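Long-range contacts in Sts-2 protein (Mus musculus, PDB 3D4I), which acts as an acid-dependent phosphatase through its 2H-phosphatase domain and probably interferes with CBL-mediated down-regulation of receptor-type tyrosine kinases: residues W29-T34 against I58-E62; A94-C100 against I199-S203; R211-G215 against K247-V251. One frame throughout, in Å; residues are numbered along the deposited sequence. Where two conformers were deposited one is given.

Interaction 1 (W29-T34 against I58-E62)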
loop_
_atom_site.group_PDB
_atom_site.type_symbol
_atom_site.label_atom_id
_atom_site.label_comp_id
_atom_site.label_asym_id
_atom_site.label_seq_id
_atom_site.Cartn_x
_atom_site.Cartn_y
_atom_site.Cartn_z
ATOM N N TRP A 29 18.079 9.142 2.507
ATOM C CA TRP A 29 16.964 8.674 3.367
ATOM C C TRP A 29 17.382 8.513 4.845
ATOM O O TRP A 29 16.638 8.889 5.731
ATOM C CB TRP A 29 16.346 7.366 2.814
ATOM C CG TRP A 29 17.190 6.162 3.117
ATOM C CD1 TRP A 29 18.249 5.702 2.396
ATOM C CD2 TRP A 29 17.088 5.305 4.269
ATOM N NE1 TRP A 29 18.796 4.609 3.003
ATOM C CE2 TRP A 29 18.108 4.341 4.159
ATOM C CE3 TRP A 29 16.221 5.258 5.378
ATOM C CZ2 TRP A 29 18.298 3.334 5.108
ATOM C CZ3 TRP A 29 16.406 4.256 6.331
ATOM C CH2 TRP A 29 17.438 3.307 6.187
ATOM N N LEU A 30 18.557 7.947 5.107
ATOM C CA LEU A 30 18.962 7.670 6.502
ATOM C C LEU A 30 19.164 8.943 7.335
ATOM O O LEU A 30 18.773 9.001 8.508
ATOM C CB LEU A 30 20.157 6.710 6.579
ATOM C CG LEU A 30 20.630 6.262 7.976
ATOM C CD1 LEU A 30 19.480 5.595 8.734
ATOM C CD2 LEU A 30 21.841 5.319 7.867
ATOM N N GLN A 31 19.742 9.967 6.716
ATOM C CA GLN A 31 19.909 11.271 7.378
ATOM C C GLN A 31 18.570 11.971 7.595
ATOM O O GLN A 31 18.422 12.693 8.561
ATOM C CB GLN A 31 20.882 12.185 6.611
ATOM C CG GLN A 31 22.337 11.711 6.624
ATOM C CD GLN A 31 22.555 10.483 5.790
ATOM O OE1 GLN A 31 22.116 10.420 4.651
ATOM N NE2 GLN A 31 23.201 9.479 6.359
ATOM N N GLN A 32 17.590 11.736 6.714
ATOM C CA GLN A 32 16.231 12.269 6.899
ATOM C C GLN A 32 15.550 11.770 8.170
ATOM O O GLN A 32 14.746 12.485 8.769
ATOM C CB GLN A 32 15.327 11.936 5.688
ATOM C CG GLN A 32 15.829 12.566 4.378
ATOM C CD GLN A 32 15.087 12.056 3.155
ATOM O OE1 GLN A 32 13.886 11.847 3.195
ATOM N NE2 GLN A 32 15.804 11.878 2.067
ATOM N N CYS A 33 15.844 10.540 8.555
ATOM C CA CYS A 33 15.092 9.878 9.621
ATOM C C CYS A 33 15.917 9.651 10.885
ATOM O O CYS A 33 15.539 8.843 11.720
ATOM C CB CYS A 33 14.477 8.554 9.108
ATOM S SG CYS A 33 15.641 7.221 8.711
ATOM N N THR A 34 17.015 10.413 11.016
ATOM C CA THR A 34 17.920 10.359 12.172
ATOM C C THR A 34 17.837 11.693 12.903
ATOM O O THR A 34 18.071 12.744 12.310
ATOM C CB THR A 34 19.397 10.095 11.709
ATOM O OG1 THR A 34 19.460 8.864 10.980
ATOM C CG2 THR A 34 20.363 10.004 12.893
ATOM N N ILE A 58 22.070 2.496 14.243
ATOM C CA ILE A 58 21.323 2.915 13.047
ATOM C C ILE A 58 22.163 2.994 11.756
ATOM O O ILE A 58 21.624 2.871 10.655
ATOM C CB ILE A 58 20.637 4.298 13.323
ATOM C CG1 ILE A 58 19.424 4.535 12.429
ATOM C CG2 ILE A 58 21.655 5.457 13.255
ATOM C CD1 ILE A 58 18.644 5.802 12.787
ATOM N N LYS A 59 23.473 3.197 11.899
ATOM C CA LYS A 59 24.349 3.474 10.753
ATOM C C LYS A 59 24.511 2.336 9.736
ATOM O O LYS A 59 24.854 2.590 8.584
ATOM C CB LYS A 59 25.732 3.970 11.215
ATOM C CG LYS A 59 25.951 5.471 11.045
ATOM C CD LYS A 59 27.427 5.844 11.252
ATOM C CE LYS A 59 27.914 6.897 10.250
ATOM N NZ LYS A 59 28.126 6.318 8.882
ATOM N N ASP A 60 24.265 1.095 10.152
ATOM C CA ASP A 60 24.425 -0.056 9.252
ATOM C C ASP A 60 23.310 -0.208 8.210
ATOM O O ASP A 60 23.462 -0.939 7.225
ATOM C CB ASP A 60 24.580 -1.345 10.062
ATOM C CG ASP A 60 25.930 -1.449 10.760
ATOM O OD1 ASP A 60 26.828 -0.609 10.509
ATOM O OD2 ASP A 60 26.088 -2.387 11.578
ATOM N N PHE A 61 22.192 0.488 8.418
ATOM C CA PHE A 61 21.095 0.501 7.451
ATOM C C PHE A 61 21.443 1.256 6.169
ATOM O O PHE A 61 20.781 1.086 5.146
ATOM C CB PHE A 61 19.840 1.086 8.084
ATOM C CG PHE A 61 19.247 0.225 9.158
ATOM C CD1 PHE A 61 18.398 -0.836 8.834
ATOM C CD2 PHE A 61 19.518 0.484 10.503
ATOM C CE1 PHE A 61 17.844 -1.626 9.831
ATOM C CE2 PHE A 61 18.952 -0.308 11.514
ATOM C CZ PHE A 61 18.118 -1.355 11.183
ATOM N N GLU A 62 22.496 2.071 6.243
ATOM C CA GLU A 62 23.052 2.827 5.107
ATOM C C GLU A 62 22.874 2.043 3.796
ATOM O O GLU A 62 22.210 2.518 2.874
ATOM C CB GLU A 62 24.542 3.163 5.391
ATOM C CG GLU A 62 25.383 3.554 4.170
ATOM C CD GLU A 62 26.856 3.808 4.490
ATOM O OE1 GLU A 62 27.447 3.092 5.331
ATOM O OE2 GLU A 62 27.437 4.720 3.870
#
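Leu30 of helix 29-32 and Glu62, just past the 3-10 residues 58-61, bring the two backbones closest, their CA atoms 6.5 Å apart, and the gap widens toward Thr34 and Ile58. Leu30 fills it: with CG anti to the backbone N (chi1 -176°), its two methyls reach the other segment, CD2 lying 3.7 Å from Glu62 N and CD1 3.8 Å from Ile58 CG1. The Leu30 and Ile58 side chains run past one another in opposite directions. Ile58 CD1 continues to Thr34 OG1 at 3.6 Å, a hydroxyl that donates to Leu30 O (OG1 to O 2.6 Å) from 34° off the carbonyl plane. At the other end the Trp29 indole meets Phe61 with its edge: CZ2 lies 3.3 Å from Phe61 O, which is in the ring plane, and CH2 touches Phe61 CB. One face of the same indole rests on Leu30 CB. The Phe61 ring itself leads away to a cation-pi contact with Arg54. The contact ties helix 29-32 to the loop ahead of helix 69-85, at the periphery of the phosphatase domain. Carbon-to-carbon and carbon-to-carbonyl approaches dominate, while the Thr34 hydrogen bond lies inside 29-34; fit of shape therefore probably sets how helix and 3-10 segment lie together.

Interaction 2 (A94-C100 against I199-S203)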
loop_
_atom_site.group_PDB
_atom_site.type_symbol
_atom_site.label_atom_id
_atom_site.label_comp_id
_atom_site.label_asym_id
_atom_site.label_seq_id
_atom_site.Cartn_x
_atom_site.Cartn_y
_atom_site.Cartn_z
ATOM N N ALA A 94 15.194 -16.650 1.202
ATOM C CA ALA A 94 15.294 -15.208 0.983
ATOM C C ALA A 94 16.746 -14.789 0.860
ATOM O O ALA A 94 17.620 -15.328 1.545
ATOM C CB ALA A 94 14.633 -14.438 2.153
ATOM N N SER A 95 16.991 -13.804 0.013
ATOM C CA SER A 95 18.219 -13.037 0.032
ATOM C C SER A 95 18.476 -12.427 1.421
ATOM O O SER A 95 17.533 -12.026 2.112
ATOM C CB SER A 95 18.122 -11.937 -1.023
ATOM O OG SER A 95 19.033 -10.894 -0.757
ATOM N N PRO A 96 19.753 -12.372 1.849
ATOM C CA PRO A 96 20.083 -11.806 3.178
ATOM C C PRO A 96 19.771 -10.286 3.358
ATOM O O PRO A 96 19.792 -9.779 4.503
ATOM C CB PRO A 96 21.593 -12.082 3.307
ATOM C CG PRO A 96 22.099 -12.122 1.870
ATOM C CD PRO A 96 20.957 -12.843 1.139
ATOM N N ALA A 97 19.492 -9.576 2.262
ATOM C CA ALA A 97 19.084 -8.168 2.324
ATOM C C ALA A 97 17.839 -8.000 3.194
ATOM O O ALA A 97 16.891 -8.796 3.118
ATOM C CB ALA A 97 18.855 -7.594 0.930
ATOM N N LEU A 98 17.840 -6.969 4.035
ATOM C CA LEU A 98 16.721 -6.744 4.942
ATOM C C LEU A 98 15.398 -6.700 4.196
ATOM O O LEU A 98 14.439 -7.322 4.617
ATOM C CB LEU A 98 16.916 -5.418 5.709
ATOM C CG LEU A 98 15.836 -5.020 6.719
ATOM C CD1 LEU A 98 15.616 -6.103 7.772
ATOM C CD2 LEU A 98 16.220 -3.665 7.373
ATOM N N ARG A 99 15.358 -5.933 3.111
ATOM C CA ARG A 99 14.144 -5.761 2.302
ATOM C C ARG A 99 13.557 -7.092 1.835
ATOM O O ARG A 99 12.336 -7.243 1.794
ATOM C CB ARG A 99 14.409 -4.798 1.123
ATOM C CG ARG A 99 15.469 -5.286 0.118
ATOM C CD ARG A 99 15.897 -4.113 -0.716
ATOM N NE ARG A 99 16.907 -4.402 -1.729
ATOM C CZ ARG A 99 18.225 -4.334 -1.572
ATOM N NH1 ARG A 99 18.779 -4.070 -0.383
ATOM N NH2 ARG A 99 19.001 -4.567 -2.622
ATOM N N CYS A 100 14.433 -8.064 1.543
ATOM C CA CYS A 100 14.013 -9.396 1.119
ATOM C C CYS A 100 13.536 -10.246 2.271
ATOM O O CYS A 100 12.471 -10.847 2.186
ATOM C CB CYS A 100 15.130 -10.124 0.352
ATOM S SG CYS A 100 15.664 -9.263 -1.118
ATOM N N ILE A 199 11.096 -17.944 -3.513
ATOM C CA ILE A 199 12.435 -17.419 -3.622
ATOM C C ILE A 199 12.258 -15.897 -3.573
ATOM O O ILE A 199 11.895 -15.280 -4.564
ATOM C CB ILE A 199 13.131 -17.834 -4.968
ATOM C CG1 ILE A 199 13.178 -19.376 -5.160
ATOM C CG2 ILE A 199 14.521 -17.200 -5.105
ATOM C CD1 ILE A 199 13.900 -20.151 -4.091
ATOM N N VAL A 200 12.492 -15.302 -2.406
ATOM C CA VAL A 200 12.197 -13.882 -2.212
ATOM C C VAL A 200 13.502 -13.123 -2.339
ATOM O O VAL A 200 14.397 -13.254 -1.490
ATOM C CB VAL A 200 11.585 -13.606 -0.828
ATOM C CG1 VAL A 200 11.232 -12.093 -0.702
ATOM C CG2 VAL A 200 10.331 -14.488 -0.605
ATOM N N SER A 201 13.617 -12.345 -3.405
ATOM C CA SER A 201 14.929 -11.856 -3.830
ATOM C C SER A 201 14.770 -10.534 -4.569
ATOM O O SER A 201 13.852 -9.746 -4.261
ATOM C CB SER A 201 15.617 -12.947 -4.685
ATOM O OG SER A 201 16.944 -12.584 -5.038
ATOM N N HIS A 202 15.652 -10.308 -5.539
ATOM C CA HIS A 202 15.856 -9.049 -6.231
ATOM C C HIS A 202 15.324 -9.163 -7.644
ATOM O O HIS A 202 15.047 -10.265 -8.100
ATOM C CB HIS A 202 17.364 -8.748 -6.271
ATOM C CG HIS A 202 17.988 -8.729 -4.905
ATOM N ND1 HIS A 202 18.023 -7.595 -4.118
ATOM C CD2 HIS A 202 18.522 -9.724 -4.158
ATOM C CE1 HIS A 202 18.597 -7.888 -2.959
ATOM N NE2 HIS A 202 18.891 -9.177 -2.952
ATOM N N SER A 203 15.174 -8.035 -8.334
ATOM C CA SER A 203 14.664 -8.054 -9.713
ATOM C C SER A 203 15.521 -8.983 -10.579
ATOM O O SER A 203 15.001 -9.756 -11.367
ATOM C CB SER A 203 14.660 -6.646 -10.294
ATOM O OG SER A 203 13.643 -5.867 -9.678
HETATM O O HOH W 1 17.892 -5.061 -5.318
#
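His202 reaches across to Ser95, Arg99 and Cys100, and its ring is gripped on several sides. From CB the chain turns so that CG stands beside the backbone N (chi1 -56°), which carries the imidazole off the end of strand 196-201 toward residues 95-100. CD2 passes 3.6 Å from Ser95 OG. NE2 comes next and shares a hydrogen bond with that hydroxyl, NE2 to OG 2.8 Å, in which either may donate; Ser95 OG also takes a weak bond from Ala97 N. CE1 lies 3.4 Å from Arg99 NH2, with Ala97 CB also at the ring edge. Next round the ring, His202 ND1 is hydrogen-bonded to a water oxygen 2.8 Å away. The same water accepts from Arg99 NH2. The guanidinium stands 74° from the ring plane, and Glu132 holds its NH2 by a salt bridge. Over one face sits Cys100 SG, 22° off the ring normal, a sulfur-aromatic contact. Ring position and rotation are thus fixed by contacts at both nitrogens and on a face. Arg99 also touches His17, so one arginine meets both histidines, consistent with the two-histidine active site of this family. On the backbone, Ser95 N donates to Val200 O over 3.0 Å, extending the parallel pairing of strands 89-94 and 196-201. The latter strand is flanked on its other side by strand 11-16, and helix 98-111 covers Val200 through Cys100, Thr103 and Ala104.

Interaction 3 (R211-G215 against K247-V251)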
loop_
_atom_site.group_PDB
_atom_site.type_symbol
_atom_site.label_atom_id
_atom_site.label_comp_id
_atom_site.label_asym_id
_atom_site.label_seq_id
_atom_site.Cartn_x
_atom_site.Cartn_y
_atom_site.Cartn_z
ATOM N N ARG A 211 16.178 -19.133 -15.361
ATOM C CA ARG A 211 16.885 -19.650 -16.553
ATOM C C ARG A 211 17.588 -21.007 -16.332
ATOM O O ARG A 211 17.422 -21.908 -17.160
ATOM C CB ARG A 211 17.826 -18.602 -17.143
ATOM C CG ARG A 211 17.059 -17.474 -17.824
ATOM C CD ARG A 211 17.954 -16.534 -18.567
ATOM N NE ARG A 211 18.386 -17.076 -19.852
ATOM C CZ ARG A 211 17.686 -17.020 -20.986
ATOM N NH1 ARG A 211 16.485 -16.455 -21.034
ATOM N NH2 ARG A 211 18.211 -17.520 -22.094
ATOM N N PRO A 212 18.345 -21.164 -15.212
ATOM C CA PRO A 212 18.980 -22.468 -14.925
ATOM C C PRO A 212 17.983 -23.613 -14.770
ATOM O O PRO A 212 18.280 -24.728 -15.203
ATOM C CB PRO A 212 19.723 -22.229 -13.599
ATOM C CG PRO A 212 19.916 -20.769 -13.518
ATOM C CD PRO A 212 18.687 -20.174 -14.167
ATOM N N LEU A 213 16.805 -23.344 -14.186
ATOM C CA LEU A 213 15.764 -24.374 -14.038
ATOM C C LEU A 213 15.218 -24.775 -15.386
ATOM O O LEU A 213 14.932 -25.944 -15.630
ATOM C CB LEU A 213 14.586 -23.866 -13.184
ATOM C CG LEU A 213 14.838 -23.415 -11.746
ATOM C CD1 LEU A 213 13.488 -23.103 -11.065
ATOM C CD2 LEU A 213 15.606 -24.454 -10.964
ATOM N N LEU A 214 15.061 -23.787 -16.253
ATOM C CA LEU A 214 14.484 -23.993 -17.580
ATOM C C LEU A 214 15.500 -24.575 -18.555
ATOM O O LEU A 214 15.157 -24.924 -19.677
ATOM C CB LEU A 214 13.904 -22.667 -18.114
ATOM C CG LEU A 214 12.890 -21.946 -17.208
ATOM C CD1 LEU A 214 12.644 -20.502 -17.701
ATOM C CD2 LEU A 214 11.587 -22.712 -17.079
ATOM N N GLY A 215 16.745 -24.689 -18.118
ATOM C CA GLY A 215 17.818 -25.239 -18.953
ATOM C C GLY A 215 18.248 -24.293 -20.046
ATOM O O GLY A 215 18.697 -24.737 -21.093
ATOM N N LYS A 247 11.799 -31.753 -16.105
ATOM C CA LYS A 247 11.882 -30.495 -16.843
ATOM C C LYS A 247 10.995 -29.469 -16.167
ATOM O O LYS A 247 9.942 -29.827 -15.641
ATOM C CB LYS A 247 11.371 -30.692 -18.279
ATOM C CG LYS A 247 11.787 -29.602 -19.244
ATOM C CD LYS A 247 10.583 -29.024 -20.021
ATOM C CE LYS A 247 11.012 -27.876 -20.966
ATOM N NZ LYS A 247 11.958 -26.893 -20.332
ATOM N N TRP A 248 11.416 -28.209 -16.215
ATOM C CA TRP A 248 10.641 -27.083 -15.656
ATOM C C TRP A 248 10.145 -26.208 -16.784
ATOM O O TRP A 248 10.860 -26.021 -17.756
ATOM C CB TRP A 248 11.523 -26.225 -14.739
ATOM C CG TRP A 248 12.018 -26.935 -13.524
ATOM C CD1 TRP A 248 13.049 -27.815 -13.446
ATOM C CD2 TRP A 248 11.513 -26.785 -12.193
ATOM N NE1 TRP A 248 13.211 -28.256 -12.146
ATOM C CE2 TRP A 248 12.284 -27.627 -11.354
ATOM C CE3 TRP A 248 10.486 -26.011 -11.624
ATOM C CZ2 TRP A 248 12.053 -27.726 -9.978
ATOM C CZ3 TRP A 248 10.252 -26.117 -10.252
ATOM C CH2 TRP A 248 11.032 -26.966 -9.449
ATOM N N ASP A 249 8.935 -25.660 -16.629
ATOM C CA ASP A 249 8.319 -24.748 -17.594
ATOM C C ASP A 249 7.880 -23.488 -16.850
ATOM O O ASP A 249 7.437 -23.578 -15.706
ATOM C CB ASP A 249 7.035 -25.356 -18.190
ATOM C CG ASP A 249 7.284 -26.598 -19.023
ATOM O OD1 ASP A 249 8.013 -26.525 -20.036
ATOM O OD2 ASP A 249 6.716 -27.648 -18.663
ATOM N N LEU A 250 7.981 -22.345 -17.516
ATOM C CA LEU A 250 7.351 -21.106 -17.072
ATOM C C LEU A 250 5.825 -21.161 -17.146
ATOM O O LEU A 250 5.236 -21.550 -18.170
ATOM C CB LEU A 250 7.805 -19.965 -17.945
ATOM C CG LEU A 250 9.081 -19.223 -17.620
ATOM C CD1 LEU A 250 9.365 -18.336 -18.788
ATOM C CD2 LEU A 250 8.866 -18.406 -16.349
ATOM N N VAL A 251 5.190 -20.701 -16.078
ATOM C CA VAL A 251 3.764 -20.871 -15.876
ATOM C C VAL A 251 3.262 -19.509 -15.382
ATOM O O VAL A 251 4.045 -18.747 -14.807
ATOM C CB VAL A 251 3.514 -22.042 -14.840
ATOM C CG1 VAL A 251 2.111 -22.066 -14.312
ATOM C CG2 VAL A 251 3.851 -23.410 -15.464
HETATM O O HOH W 2 14.044 -27.915 -17.356
#
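Leu213 begins the contact by laying its CB over the five-membered ring of Trp248, 4.3 Å from the centroid and 21° off the normal, a CH-pi approach; its CD1 also lies above the indole, toward the rim. The carbonyl of the same residue faces the strand as well: Leu213 O is 3.4 Å from Trp248 CD1 and accepts from a water 2.8 Å away, which in turn accepts a hydrogen bond from Trp248 N. Leu214 follows and runs along the strand backbone. Its first torsion (-54°) sets CG opposite the carbonyl carbon, and from there CD2 reaches Trp248 O at 3.5 Å while CD1 meets Leu250 CG at 3.8 Å, the two leucines crossing at about a right angle. Trp248 O has a polar partner in Lys247 NZ, which curls back to donate to it over 2.9 Å and makes a long salt bridge to Asp249. Gly215, the first residue past the short, weakly bonded helix, has positive phi (73°) in a Schellman motif. Around these residues, Ile187 of helix 172-187 touches both Leu213 and Trp248, and Leu250 packs on Trp268 of the second subunit. Asp249 and Val251 make the backbone bonds to strand 236-241, whereas Trp248 N is satisfied by the water. The chemistry implied is an apolar contact of leucines and indole in which Leu213 O and Trp248 N share a water and Lys247 binds Trp248 O.

Interaction 2 is the buried core, its centre about 3 Å from that of the chain, whereas the partly buried interaction 1 and the surface interaction 3 lie about 40 Å apart, centre to centre, on opposite sides of it. Interactions 2 and 3 share the mixed sheet: 94-100 with 199-203 joins the end of strand 89-94 and the start of helix 98-111 to the end of strand 196-201, while 211-215 packs on an edge strand, 248-251, near the second subunit. Interaction 1 lies away from the sheet, yet touches interaction 2 through Phe61 CE1 and Leu98 CD2, 3.6 Å apart. Direct hydrogen bonds between segments belong to the core; the peripheral pair rely on apolar contact, interaction 3 adding a water bridge.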